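Local coordinates for protein DNA-dependent metalloprotease WSS1 homolog 2 (Schizosaccharomyces pombe, PDB 5JIG) that probably acts as a DNA-dependent zinc metalloendopeptidase that cleaves DNA-bound proteins, thereby contributing to the repair of DNA-protein crosslinks, at residues A[14-24]-A[77-88]. Residues are numbered along the deposited sequence; the frame is centred on the assembly and turned at random.
Sequences YPHKDRALRYL and LRTDRYDGFRDY
P15 and Y82 approach to 5.4 Å between CA atoms where the type II turn Y14–K17, leading into helix 17–29, meets the segment 77–88, the loop after strand 72–76 that runs into helix 88–100, which carries the metal ligand H97 and the predicted active-site E98 of this WLM metalloprotease domain. R78 lies at the centre. Its extended chain brings NH1 and NH2 end-on to a single acceptor, the carbonyl oxygen of P15; the NH1–O bond is 2.8 Å, and NH2 lies nearly in line with the C=O bond. The guanidinium is sandwiched between CB of Y14 on one face and CZ of F85, from its own loop, on the other, while NE forms a salt bridge with E49 of strand 44–50. A leucine in place of R78 would probably leave the P15 carbonyl without its paired donors and E49 without its countercharge. At the turn, H16 gives its ND1 hydrogen to the carbonyl oxygen of Y82 (2.9 Å), which lies in the imidazole plane; the same ring sets its edge on the face of the Y82 phenol, T-shaped with planes at 90°. In the first turn of the helix, CD1 of F85 sits over the centre of one face of the R19 guanidinium, the two planes 38° apart, and A20 packs CB against CE2 of that ring. Y23, its CG anti to the backbone N (chi1 -156°), reaches the loop alongside L77, whose CD2 makes a CH-pi contact 4.0 Å from the phenol centroid. Near the start of helix 88–100, OH of Y23 donates to the carbonyl oxygen of R86 at 2.7 Å, from above the carbonyl plane.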
ATOM      1  N   TYR A  14       5.572  -1.170  18.549  1.00  9.60           N
ATOM      2  CA  TYR A  14       4.368  -1.492  19.276  1.00  9.39           C
ATOM      3  C   TYR A  14       4.351  -3.029  19.494  1.00  8.47           C
ATOM      4  O   TYR A  14       5.048  -3.777  18.833  1.00  9.38           O
ATOM      5  CB  TYR A  14       3.095  -1.088  18.494  1.00 10.50           C
ATOM      6  CG  TYR A  14       2.801   0.378  18.556  1.00  9.81           C
ATOM      7  CD1 TYR A  14       2.422   0.986  19.753  1.00 14.29           C
ATOM      8  CD2 TYR A  14       2.978   1.215  17.454  1.00 13.16           C
ATOM      9  CE1 TYR A  14       2.196   2.294  19.875  1.00 16.40           C
ATOM     10  CE2 TYR A  14       2.756   2.533  17.532  1.00 15.29           C
ATOM     11  CZ  TYR A  14       2.373   3.119  18.713  1.00 15.99           C
ATOM     12  OH  TYR A  14       2.130   4.467  18.773  1.00 22.49           O
ATOM     13  N   PRO A  15       3.549  -3.483  20.486  1.00  8.84           N
ATOM     14  CA  PRO A  15       3.353  -4.907  20.693  1.00  8.54           C
ATOM     15  C   PRO A  15       2.946  -5.604  19.379  1.00  8.30           C
ATOM     16  O   PRO A  15       2.178  -5.034  18.584  1.00  8.66           O
ATOM     17  CB  PRO A  15       2.218  -4.952  21.742  1.00  9.19           C
ATOM     18  CG  PRO A  15       2.407  -3.691  22.474  1.00 10.06           C
ATOM     19  CD  PRO A  15       2.734  -2.687  21.405  1.00  9.85           C
ATOM     20  N   HIS A  16       3.435  -6.807  19.167  1.00  9.15           N
ATOM     21  CA  HIS A  16       3.117  -7.586  17.964  1.00  9.39           C
ATOM     22  C   HIS A  16       3.599  -6.923  16.683  1.00  9.52           C
ATOM     23  O   HIS A  16       3.000  -7.088  15.621  1.00 10.32           O
ATOM     24  CB  HIS A  16       1.658  -7.922  17.877  1.00  9.81           C
ATOM     25  CG  HIS A  16       1.082  -8.333  19.200  1.00 10.22           C
ATOM     26  ND1 HIS A  16       0.429  -7.457  20.023  1.00 10.99           N
ATOM     27  CD2 HIS A  16       1.167  -9.490  19.902  1.00 10.45           C
ATOM     28  CE1 HIS A  16       0.094  -8.064  21.150  1.00 10.62           C
ATOM     29  NE2 HIS A  16       0.536  -9.298  21.104  1.00 11.69           N
ATOM     30  N   LYS A  17       4.718  -6.248  16.762  1.00 10.07           N
ATOM     31  CA  LYS A  17       5.280  -5.649  15.550  1.00  9.15           C
ATOM     32  C   LYS A  17       5.661  -6.743  14.554  1.00  8.47           C
ATOM     33  O   LYS A  17       5.700  -6.478  13.364  1.00  8.28           O
ATOM     34  CB  LYS A  17       6.450  -4.723  15.850  1.00 11.05           C
ATOM     35  CG  LYS A  17       7.594  -5.397  16.520  1.00 11.57           C
ATOM     36  CD  LYS A  17       8.679  -4.396  16.886  1.00 16.11           C
ATOM     37  CE  LYS A  17       9.492  -3.881  15.784  1.00 17.22           C
ATOM     38  NZ  LYS A  17      10.539  -2.964  16.300  1.00 26.27           N
ATOM     39  N   ASP A  18       5.979  -7.954  15.031  1.00 10.47           N
ATOM     40  CA  ASP A  18       6.267  -9.023  14.038  1.00 10.84           C
ATOM     41  C   ASP A  18       4.978  -9.315  13.054  1.00  9.96           C
ATOM     42  O   ASP A  18       5.046  -9.595  11.878  1.00 10.24           O
ATOM     43  CB  ASP A  18       6.759 -10.304  14.689  1.00 12.00           C
ATOM     44  CG  ASP A  18       8.246 -10.213  15.187  1.00 12.25           C
ATOM     45  OD1 ASP A  18       8.949  -9.224  14.916  1.00 13.09           O
ATOM     46  OD2 ASP A  18       8.677 -11.130  15.925  1.00 14.27           O
ATOM     47  N   ARG A  19       3.820  -9.167  13.662  1.00 10.18           N
ATOM     48  CA  ARG A  19       2.527  -9.261  12.959  1.00 10.65           C
ATOM     49  C   ARG A  19       2.332  -8.073  12.000  1.00  9.35           C
ATOM     50  O   ARG A  19       1.905  -8.236  10.859  1.00  8.86           O
ATOM     51  CB  ARG A  19       1.418  -9.362  13.946  1.00 12.63           C
ATOM     52  CG  ARG A  19       0.092  -9.588  13.358  1.00 14.00           C
ATOM     53  CD  ARG A  19      -0.897  -9.878  14.504  1.00 15.64           C
ATOM     54  NE  ARG A  19      -2.223  -9.760  14.030  1.00 19.00           N
ATOM     55  CZ  ARG A  19      -3.330  -9.654  14.764  1.00 24.35           C
ATOM     56  NH1 ARG A  19      -4.453  -9.493  14.082  1.00 25.43           N
ATOM     57  NH2 ARG A  19      -3.322  -9.639  16.138  1.00 27.10           N
ATOM     58  N   ALA A  20       2.683  -6.864  12.438  1.00  8.16           N
ATOM     59  CA  ALA A  20       2.635  -5.702  11.555  1.00  7.36           C
ATOM     60  C   ALA A  20       3.585  -5.924  10.377  1.00  6.65           C
ATOM     61  O   ALA A  20       3.252  -5.564   9.235  1.00  6.34           O
ATOM     62  CB  ALA A  20       3.022  -4.436  12.285  1.00  7.21           C
ATOM     63  N   LEU A  21       4.766  -6.484  10.623  1.00  6.67           N
ATOM     64  CA  LEU A  21       5.716  -6.725   9.541  1.00  6.76           C
ATOM     65  C   LEU A  21       5.148  -7.765   8.567  1.00  6.71           C
ATOM     66  O   LEU A  21       5.251  -7.597   7.336  1.00  6.64           O
ATOM     67  CB  LEU A  21       7.081  -7.113  10.086  1.00  7.56           C
ATOM     68  CG  LEU A  21       8.130  -7.389   9.028  1.00  7.81           C
ATOM     69  CD1 LEU A  21       8.325  -6.218   8.068  1.00  8.62           C
ATOM     70  CD2 LEU A  21       9.408  -7.766   9.751  1.00 10.69           C
ATOM     71  N   ARG A  22       4.576  -8.859   9.094  1.00  7.53           N
ATOM     72  CA  ARG A  22       3.959  -9.817   8.212  1.00  7.63           C
ATOM     73  C   ARG A  22       2.855  -9.200   7.360  1.00  7.03           C
ATOM     74  O   ARG A  22       2.673  -9.578   6.195  1.00  7.34           O
ATOM     75  CB  ARG A  22       3.315 -11.003   9.043  1.00  9.21           C
ATOM     76  CG  ARG A  22       4.275 -11.937   9.673  1.00 11.86           C
ATOM     77  CD  ARG A  22       3.518 -13.238  10.073  1.00 19.24           C
ATOM     78  NE  ARG A  22       2.447 -13.140  11.091  1.00 22.49           N
ATOM     79  CZ  ARG A  22       1.156 -13.503  10.933  1.00 20.85           C
ATOM     80  NH1 ARG A  22       0.355 -13.462  11.971  1.00 25.07           N
ATOM     81  NH2 ARG A  22       0.664 -13.870   9.754  1.00 21.57           N
ATOM     82  N   TYR A  23       2.139  -8.226   7.912  1.00  6.62           N
ATOM     83  CA  TYR A  23       1.100  -7.522   7.179  1.00  6.18           C
ATOM     84  C   TYR A  23       1.731  -6.759   5.995  1.00  5.89           C
ATOM     85  O   TYR A  23       1.250  -6.847   4.846  1.00  6.13           O
ATOM     86  CB  TYR A  23       0.375  -6.575   8.132  1.00  6.55           C
ATOM     87  CG  TYR A  23      -1.042  -6.169   7.774  1.00  6.48           C
ATOM     88  CD1 TYR A  23      -1.984  -6.030   8.764  1.00  6.98           C
ATOM     89  CD2 TYR A  23      -1.433  -5.889   6.489  1.00  6.62           C
ATOM     90  CE1 TYR A  23      -3.277  -5.644   8.481  1.00  7.53           C
ATOM     91  CE2 TYR A  23      -2.724  -5.499   6.184  1.00  6.91           C
ATOM     92  CZ  TYR A  23      -3.656  -5.397   7.182  1.00  6.68           C
ATOM     93  OH  TYR A  23      -4.936  -5.036   6.829  1.00  7.81           O
ATOM     94  N   LEU A  24       2.797  -5.995   6.242  1.00  5.91           N
ATOM     95  CA  LEU A  24       3.474  -5.306   5.159  1.00  5.81           C
ATOM     96  C   LEU A  24       4.043  -6.287   4.120  1.00  5.73           C
ATOM     97  O   LEU A  24       3.999  -5.992   2.925  1.00  6.31           O
ATOM     98  CB  LEU A  24       4.589  -4.389   5.671  1.00  5.69           C
ATOM     99  CG  LEU A  24       4.096  -3.186   6.527  1.00  5.73           C
ATOM    100  CD1 LEU A  24       5.304  -2.309   6.834  1.00  7.15           C
ATOM    101  CD2 LEU A  24       3.020  -2.378   5.830  1.00  6.11           C
ATOM    102  N   LEU A  77      -1.995   0.358   9.891  1.00  6.42           N
ATOM    103  CA  LEU A  77      -2.332  -1.062   9.965  1.00  6.53           C
ATOM    104  C   LEU A  77      -3.219  -1.353  11.163  1.00  7.23           C
ATOM    105  O   LEU A  77      -3.938  -2.371  11.144  1.00  8.55           O
ATOM    106  CB  LEU A  77      -1.068  -1.879  10.068  1.00  6.67           C
ATOM    107  CG  LEU A  77      -0.092  -1.722   8.910  1.00  6.70           C
ATOM    108  CD1 LEU A  77       1.140  -2.603   9.199  1.00  7.34           C
ATOM    109  CD2 LEU A  77      -0.716  -2.081   7.559  1.00  7.61           C
ATOM    110  N   ARG A  78      -3.113  -0.538  12.223  1.00  8.06           N
ATOM    111  CA  ARG A  78      -3.654  -0.864  13.521  1.00  8.32           C
ATOM    112  C   ARG A  78      -4.898  -0.108  13.821  1.00  8.80           C
ATOM    113  O   ARG A  78      -5.119   1.017  13.331  1.00 10.94           O
ATOM    114  CB  ARG A  78      -2.601  -0.570  14.610  1.00  8.66           C
ATOM    115  CG  ARG A  78      -1.402  -1.492  14.558  1.00  7.80           C
ATOM    116  CD  ARG A  78      -0.337  -1.078  15.553  1.00  8.12           C
ATOM    117  NE  ARG A  78       0.847  -1.882  15.492  1.00  7.89           N
ATOM    118  CZ  ARG A  78       1.124  -2.941  16.282  1.00  7.70           C
ATOM    119  NH1 ARG A  78       2.242  -3.596  16.142  1.00  8.25           N
ATOM    120  NH2 ARG A  78       0.227  -3.297  17.215  1.00  8.09           N
ATOM    121  N   THR A  79      -5.764  -0.717  14.616  1.00  9.64           N
ATOM    122  CA  THR A  79      -6.943  -0.077  15.181  1.00 11.43           C
ATOM    123  C   THR A  79      -6.774   0.313  16.645  1.00 11.60           C
ATOM    124  O   THR A  79      -7.664   0.981  17.201  1.00 16.36           O
ATOM    125  CB  THR A  79      -8.183  -1.003  15.091  1.00 13.16           C
ATOM    126  OG1 THR A  79      -7.869  -2.198  15.802  1.00 15.04           O
ATOM    127  CG2 THR A  79      -8.518  -1.372  13.669  1.00 14.94           C
ATOM    128  N   ASP A  80      -5.741  -0.115  17.294  1.00 13.12           N
ATOM    129  CA  ASP A  80      -5.376   0.216  18.690  1.00 11.71           C
ATOM    130  C   ASP A  80      -3.889   0.021  18.844  1.00 10.98           C
ATOM    131  O   ASP A  80      -3.200  -0.240  17.851  1.00 11.43           O
ATOM    132  CB  ASP A  80      -6.238  -0.630  19.694  1.00 13.36           C
ATOM    133  CG  ASP A  80      -6.027  -2.096  19.546  1.00 10.66           C
ATOM    134  OD1 ASP A  80      -7.069  -2.823  19.547  1.00 13.71           O
ATOM    135  OD2 ASP A  80      -4.886  -2.561  19.442  1.00 12.56           O
ATOM    136  N   ARG A  81      -3.347   0.122  20.040  1.00 10.54           N
ATOM    137  CA  ARG A  81      -1.918   0.062  20.280  1.00 10.72           C
ATOM    138  C   ARG A  81      -1.496  -1.211  20.913  1.00 10.35           C
ATOM    139  O   ARG A  81      -0.390  -1.273  21.518  1.00 11.67           O
ATOM    140  CB  ARG A  81      -1.451   1.309  21.056  1.00 12.23           C
ATOM    141  CG  ARG A  81      -1.382   2.505  20.192  1.00 17.49           C
ATOM    142  CD  ARG A  81      -1.263   3.773  20.954  1.00 18.51           C
ATOM    143  NE  ARG A  81      -2.537   3.978  21.628  1.00 25.91           N
ATOM    144  CZ  ARG A  81      -2.864   5.001  22.396  1.00 28.87           C
ATOM    145  NH1 ARG A  81      -4.087   5.058  22.918  1.00 35.88           N
ATOM    146  NH2 ARG A  81      -1.973   5.946  22.686  1.00 32.91           N
ATOM    147  N   TYR A  82      -2.260  -2.292  20.736  1.00  9.84           N
ATOM    148  CA  TYR A  82      -1.879  -3.578  21.282  1.00  9.29           C
ATOM    149  C   TYR A  82      -1.900  -4.624  20.188  1.00  8.72           C
ATOM    150  O   TYR A  82      -0.863  -4.921  19.604  1.00  9.60           O
ATOM    151  CB  TYR A  82      -2.698  -3.911  22.536  1.00 10.51           C
ATOM    152  CG  TYR A  82      -2.202  -5.139  23.257  1.00  9.86           C
ATOM    153  CD1 TYR A  82      -0.984  -5.133  23.946  1.00  9.90           C
ATOM    154  CD2 TYR A  82      -2.905  -6.308  23.250  1.00  9.89           C
ATOM    155  CE1 TYR A  82      -0.531  -6.281  24.594  1.00  9.95           C
ATOM    156  CE2 TYR A  82      -2.456  -7.446  23.867  1.00  9.30           C
ATOM    157  CZ  TYR A  82      -1.245  -7.447  24.519  1.00 10.09           C
ATOM    158  OH  TYR A  82      -0.731  -8.544  25.172  1.00 10.91           O
ATOM    159  N   ASP A  83      -3.067  -5.175  19.860  1.00  9.42           N
ATOM    160  CA  ASP A  83      -3.158  -6.254  18.848  1.00  9.77           C
ATOM    161  C   ASP A  83      -4.332  -6.097  17.875  1.00  9.38           C
ATOM    162  O   ASP A  83      -4.627  -7.069  17.173  1.00 11.09           O
ATOM    163  CB  ASP A  83      -3.160  -7.664  19.506  1.00 10.76           C
ATOM    164  CG  ASP A  83      -4.387  -7.974  20.324  1.00 12.57           C
ATOM    165  OD1 ASP A  83      -4.462  -9.151  20.786  1.00 15.85           O
ATOM    166  OD2 ASP A  83      -5.231  -7.061  20.506  1.00 13.97           O
ATOM    167  N   GLY A  84      -4.963  -4.910  17.845  1.00  9.60           N
ATOM    168  CA  GLY A  84      -6.045  -4.736  16.878  1.00  9.24           C
ATOM    169  C   GLY A  84      -5.488  -4.257  15.540  1.00  8.60           C
ATOM    170  O   GLY A  84      -4.728  -3.280  15.477  1.00  8.70           O
ATOM    171  N   PHE A  85      -5.877  -4.951  14.474  1.00  8.86           N
ATOM    172  CA  PHE A  85      -5.473  -4.630  13.113  1.00  7.88           C
ATOM    173  C   PHE A  85      -6.664  -4.420  12.235  1.00  8.27           C
ATOM    174  O   PHE A  85      -7.737  -4.999  12.416  1.00  9.58           O
ATOM    175  CB  PHE A  85      -4.524  -5.730  12.549  1.00  8.93           C
ATOM    176  CG  PHE A  85      -3.162  -5.695  13.155  1.00  9.18           C
ATOM    177  CD1 PHE A  85      -2.894  -6.327  14.362  1.00 10.59           C
ATOM    178  CD2 PHE A  85      -2.143  -4.984  12.544  1.00  9.56           C
ATOM    179  CE1 PHE A  85      -1.609  -6.258  14.907  1.00 11.77           C
ATOM    180  CE2 PHE A  85      -0.867  -4.936  13.100  1.00 10.29           C
ATOM    181  CZ  PHE A  85      -0.616  -5.537  14.291  1.00 10.82           C
ATOM    182  N   ARG A  86      -6.460  -3.509  11.280  1.00  8.02           N
ATOM    183  CA  ARG A  86      -7.478  -3.279  10.211  0.50  7.94           C
ATOM    184  C   ARG A  86      -7.588  -4.430   9.177  1.00  6.85           C
ATOM    185  O   ARG A  86      -6.619  -5.127   8.942  1.00  7.97           O
ATOM    186  CB  ARG A  86      -7.100  -1.975   9.494  0.50  8.75           C
ATOM    187  CG  ARG A  86      -7.266  -0.765  10.349  0.50 11.77           C
ATOM    188  CD  ARG A  86      -6.734   0.516   9.719  0.50 13.08           C
ATOM    189  NE  ARG A  86      -6.841   1.507  10.786  0.50 16.46           N
ATOM    190  CZ  ARG A  86      -7.977   2.104  11.119  0.50 21.66           C
ATOM    191  NH1 ARG A  86      -9.060   1.946  10.344  0.50 22.22           N
ATOM    192  NH2 ARG A  86      -7.986   2.911  12.160  0.50 23.62           N
ATOM    193  N   ASP A  87      -8.764  -4.583   8.622  1.00  7.71           N
ATOM    194  CA  ASP A  87      -8.988  -5.679   7.687  1.00  8.15           C
ATOM    195  C   ASP A  87      -8.178  -5.484   6.400  1.00  6.73           C
ATOM    196  O   ASP A  87      -7.983  -4.351   5.901  1.00  6.87           O
ATOM    197  CB  ASP A  87     -10.439  -5.873   7.372  1.00 11.38           C
ATOM    198  CG  ASP A  87     -11.017  -4.741   6.743  1.00 15.29           C
ATOM    199  OD1 ASP A  87     -11.231  -4.798   5.519  1.00 19.10           O
ATOM    200  OD2 ASP A  87     -11.277  -3.754   7.439  1.00 19.96           O
ATOM    201  N   TYR A  88      -7.723  -6.601   5.860  1.00  7.77           N
ATOM    202  CA  TYR A  88      -6.852  -6.588   4.714  1.00  7.36           C
ATOM    203  C   TYR A  88      -7.458  -5.897   3.512  1.00  7.16           C
ATOM    204  O   TYR A  88      -6.764  -5.131   2.808  1.00  7.21           O
ATOM    205  CB  TYR A  88      -6.394  -8.000   4.362  1.00  8.69           C
ATOM    206  CG  TYR A  88      -5.345  -8.030   3.299  1.00  8.22           C
ATOM    207  CD1 TYR A  88      -4.041  -7.719   3.594  1.00  8.26           C
ATOM    208  CD2 TYR A  88      -5.658  -8.317   1.983  1.00  7.50           C
ATOM    209  CE1 TYR A  88      -3.058  -7.696   2.620  1.00  7.91           C
ATOM    210  CE2 TYR A  88      -4.683  -8.330   0.986  1.00  8.19           C
ATOM    211  CZ  TYR A  88      -3.366  -8.000   1.322  1.00  8.12           C
ATOM    212  OH  TYR A  88      -2.373  -7.969   0.397  1.00  9.12           O
TER